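Aminotransferase (Streptomyces pactum, PDB 4ZM4) is an aminotransferase-like protein of the pyridoxal-phosphate-dependent class-III family. Local coordinates at residues Y67-F72 against L277-G282. The protein carries 1 engineered substitution. Numbering follows the deposited sequence.
Engineered in segment 277-282: Arg-279 (natural residue Lys). With P3B ((3E,4R,5R)-4,5-dihydroxy-3-{[(Z)-{3-hydroxy-2-methyl-5-[(phosphonooxy)methyl]pyridin-4(1H)-ylidene}methyl]imino}cyclohex-1-ene-1-carboxylic acid), chain H.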
loop_
_atom_site.group_PDB
_atom_site.type_symbol
_atom_site.label_atom_id
_atom_site.label_comp_id
_atom_site.label_asym_id
_atom_site.label_seq_id
_atom_site.Cartn_x
_atom_site.Cartn_y
_atom_site.Cartn_z
ATOM N N TYR B 67 -8.256 3.273 13.565
ATOM C CA TYR B 67 -6.827 3.464 13.783
ATOM C C TYR B 67 -6.209 4.796 13.264
ATOM O O TYR B 67 -5.025 4.828 12.905
ATOM C CB TYR B 67 -6.054 2.228 13.279
ATOM C CG TYR B 67 -6.458 0.926 13.931
ATOM C CD1 TYR B 67 -5.881 0.499 15.120
ATOM C CD2 TYR B 67 -7.391 0.105 13.348
ATOM C CE1 TYR B 67 -6.219 -0.723 15.696
ATOM C CE2 TYR B 67 -7.728 -1.122 13.914
ATOM C CZ TYR B 67 -7.153 -1.533 15.090
ATOM O OH TYR B 67 -7.527 -2.744 15.662
ATOM N N GLY B 68 -6.971 5.892 13.301
ATOM C CA GLY B 68 -6.396 7.243 13.146
ATOM C C GLY B 68 -6.852 8.196 12.038
ATOM O O GLY B 68 -6.661 9.401 12.169
ATOM N N PRO B 69 -7.407 7.684 10.933
ATOM C CA PRO B 69 -7.725 8.581 9.792
ATOM C C PRO B 69 -8.909 9.526 9.976
ATOM O O PRO B 69 -8.946 10.561 9.322
ATOM C CB PRO B 69 -8.058 7.624 8.634
ATOM C CG PRO B 69 -7.775 6.259 9.121
ATOM C CD PRO B 69 -7.725 6.285 10.629
ATOM N N HIS B 70 -9.827 9.202 10.882
ATOM C CA HIS B 70 -11.138 9.832 10.917
ATOM C C HIS B 70 -11.224 10.911 11.960
ATOM O O HIS B 70 -11.779 10.734 13.041
ATOM C CB HIS B 70 -12.192 8.747 11.115
ATOM C CG HIS B 70 -12.156 7.706 10.042
ATOM N ND1 HIS B 70 -11.692 6.415 10.260
ATOM C CD2 HIS B 70 -12.468 7.777 8.733
ATOM C CE1 HIS B 70 -11.722 5.743 9.126
ATOM N NE2 HIS B 70 -12.198 6.537 8.188
ATOM N N LEU B 71 -10.705 12.063 11.604
ATOM C CA LEU B 71 -10.704 13.225 12.469
ATOM C C LEU B 71 -12.122 13.777 12.671
ATOM O O LEU B 71 -12.448 14.341 13.735
ATOM C CB LEU B 71 -9.806 14.275 11.864
ATOM C CG LEU B 71 -9.218 15.315 12.781
ATOM C CD1 LEU B 71 -8.254 14.690 13.761
ATOM C CD2 LEU B 71 -8.498 16.380 11.956
ATOM N N PHE B 72 -12.956 13.607 11.659
ATOM C CA PHE B 72 -14.333 14.086 11.674
ATOM C C PHE B 72 -15.358 12.952 11.772
ATOM O O PHE B 72 -16.542 13.160 11.547
ATOM C CB PHE B 72 -14.602 14.889 10.389
ATOM C CG PHE B 72 -13.644 16.031 10.172
ATOM C CD1 PHE B 72 -13.708 17.173 10.982
ATOM C CD2 PHE B 72 -12.675 15.977 9.168
ATOM C CE1 PHE B 72 -12.833 18.228 10.786
ATOM C CE2 PHE B 72 -11.798 17.040 8.976
ATOM C CZ PHE B 72 -11.873 18.164 9.781
ATOM N N LEU B 277 3.732 10.797 6.195
ATOM C CA LEU B 277 2.318 11.130 6.464
ATOM C C LEU B 277 1.379 10.091 5.907
ATOM O O LEU B 277 1.707 9.428 4.901
ATOM C CB LEU B 277 1.987 12.470 5.834
ATOM C CG LEU B 277 2.844 13.672 6.240
ATOM C CD1 LEU B 277 2.590 14.827 5.267
ATOM C CD2 LEU B 277 2.575 14.097 7.655
ATOM N N SER B 278 0.214 9.946 6.538
ATOM C CA SER B 278 -0.874 9.078 6.057
ATOM C C SER B 278 -2.144 9.386 6.882
ATOM O O SER B 278 -2.278 10.468 7.420
ATOM C CB SER B 278 -0.486 7.608 6.163
ATOM O OG SER B 278 -1.433 6.749 5.569
ATOM N N ARG B 279 -3.081 8.462 6.965
ATOM C CA ARG B 279 -4.177 8.497 7.961
ATOM C C ARG B 279 -5.106 9.685 7.823
ATOM O O ARG B 279 -6.006 9.639 7.004
ATOM C CB ARG B 279 -3.647 8.406 9.388
ATOM C CG ARG B 279 -2.799 7.198 9.635
ATOM C CD ARG B 279 -3.578 5.919 9.814
ATOM N NE ARG B 279 -2.661 4.831 9.512
ATOM C CZ ARG B 279 -2.070 4.019 10.385
ATOM N NH1 ARG B 279 -2.277 4.085 11.705
ATOM N NH2 ARG B 279 -1.250 3.098 9.895
ATOM N N VAL B 280 -4.914 10.730 8.631
ATOM C CA VAL B 280 -5.807 11.882 8.610
ATOM C C VAL B 280 -5.725 12.519 7.220
ATOM O O VAL B 280 -6.725 13.025 6.689
ATOM C CB VAL B 280 -5.465 12.924 9.707
ATOM C CG1 VAL B 280 -6.288 14.188 9.531
ATOM C CG2 VAL B 280 -5.703 12.338 11.083
ATOM N N MET B 281 -4.539 12.468 6.623
ATOM C CA MET B 281 -4.290 13.110 5.323
ATOM C C MET B 281 -5.310 12.711 4.277
ATOM O O MET B 281 -5.796 13.549 3.573
ATOM C CB MET B 281 -2.873 12.763 4.824
ATOM C CG MET B 281 -2.396 13.614 3.652
ATOM S SD MET B 281 -0.701 13.184 3.239
ATOM C CE MET B 281 -0.970 11.618 2.375
ATOM N N GLY B 282 -5.612 11.422 4.177
ATOM C CA GLY B 282 -6.542 10.916 3.199
ATOM C C GLY B 282 -7.914 10.542 3.727
ATOM O O GLY B 282 -8.704 9.966 2.992
HETATM O OAH P3B H . 1.325 0.233 6.652
HETATM P PBA P3B H . 0.280 1.234 7.299
HETATM O OAI P3B H . -0.575 0.348 8.153
HETATM O OAC P3B H . -0.574 1.971 6.281
HETATM O OAQ P3B H . 1.278 2.202 8.229
HETATM C CAM P3B H . 2.417 1.671 8.981
HETATM C CAV P3B H . 2.628 2.526 10.035
HETATM C CAL P3B H . 3.683 3.420 9.923
HETATM N NAP P3B H . 3.889 4.327 10.954
HETATM C CAU P3B H . 3.063 4.357 12.055
HETATM C CAA P3B H . 3.291 5.232 13.083
HETATM C CAW P3B H . 2.079 3.479 12.176
HETATM O OAE P3B H . 1.307 3.560 13.283
HETATM C CAX P3B H . 1.781 2.550 11.177
HETATM C CAJ P3B H . 0.707 1.608 11.347
HETATM N NAO P3B H . 0.041 1.477 12.544
HETATM C CAT P3B H . -0.902 0.505 12.757
HETATM C CAK P3B H . -1.192 -0.580 11.883
HETATM C CAS P3B H . -2.100 -1.594 12.167
HETATM C CAR P3B H . -2.397 -2.615 11.244
HETATM O OAD P3B H . -3.282 -3.460 11.452
HETATM O OAB P3B H . -1.759 -2.781 10.234
HETATM C CAN P3B H . -2.946 -1.500 13.202
HETATM C CAY P3B H . -2.834 -0.301 14.157
HETATM O OAF P3B H . -3.034 -0.914 15.446
HETATM C CAZ P3B H . -1.502 0.548 14.063
HETATM O OAG P3B H . -1.545 1.912 14.623
#
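Arg-279 meets Tyr-67, Gly-68 and Pro-69 beside P3B, where the loop after strand 274-277 packs against the loop that leads to helix 77-89. Ser-278 brings the chain here; its OG and the backbone N of Arg-279 both bond to the hydroxyl of Tyr-311 of the second subunit. Arg-279 is engineered, in place of the natural Lys. Its chain bends at chi2 (-77°) and runs past Pro-69 toward the ligand, with Arg-279 CB 4.1 Å from Pro-69 CA. Arg-279 NH1 gives one hydrogen bond, of 3.1 Å, to the carbonyl O of Tyr-67. The bond is bent, 137° at the hydrogen, and the acceptor lies 30° out of the guanidinium plane. The phosphorus of P3B lies at the edge of the same group, in its plane. The Tyr-67 ring turns one face to the cyclohexene of P3B. CAN lies over that face, offset toward the rim, and Tyr-67 CD1 is 3.2 Å from P3B OAF. The Arg-279 carbonyl O in turn touches Pro-69 CB at 3.3 Å.

Val-280 continues the contact along the same loop. Its CA-H points at Pro-69 O, 3.5 Å from Val-280 CA and nearly straight. Val-280 CG2 lies 3.3 Å from Gly-68 O, which also accepts a bond from Arg-258. Val-280 CG1, anti to the backbone N, meets Leu-71 CD2 at 3.9 Å. Met-324 and Ile-328 of helix 315-329 also pack on Val-280, and Leu-71 reaches helix 334-355.

The two loops meet at the ligand site of a fold type I PLP enzyme, which Val-310 of the second subunit helps complete. One end of the contact is polar and lines that site, while the other is apolar and lies among helices. The single bent bond from Arg-279 holds the backbone of Tyr-67, not its ring.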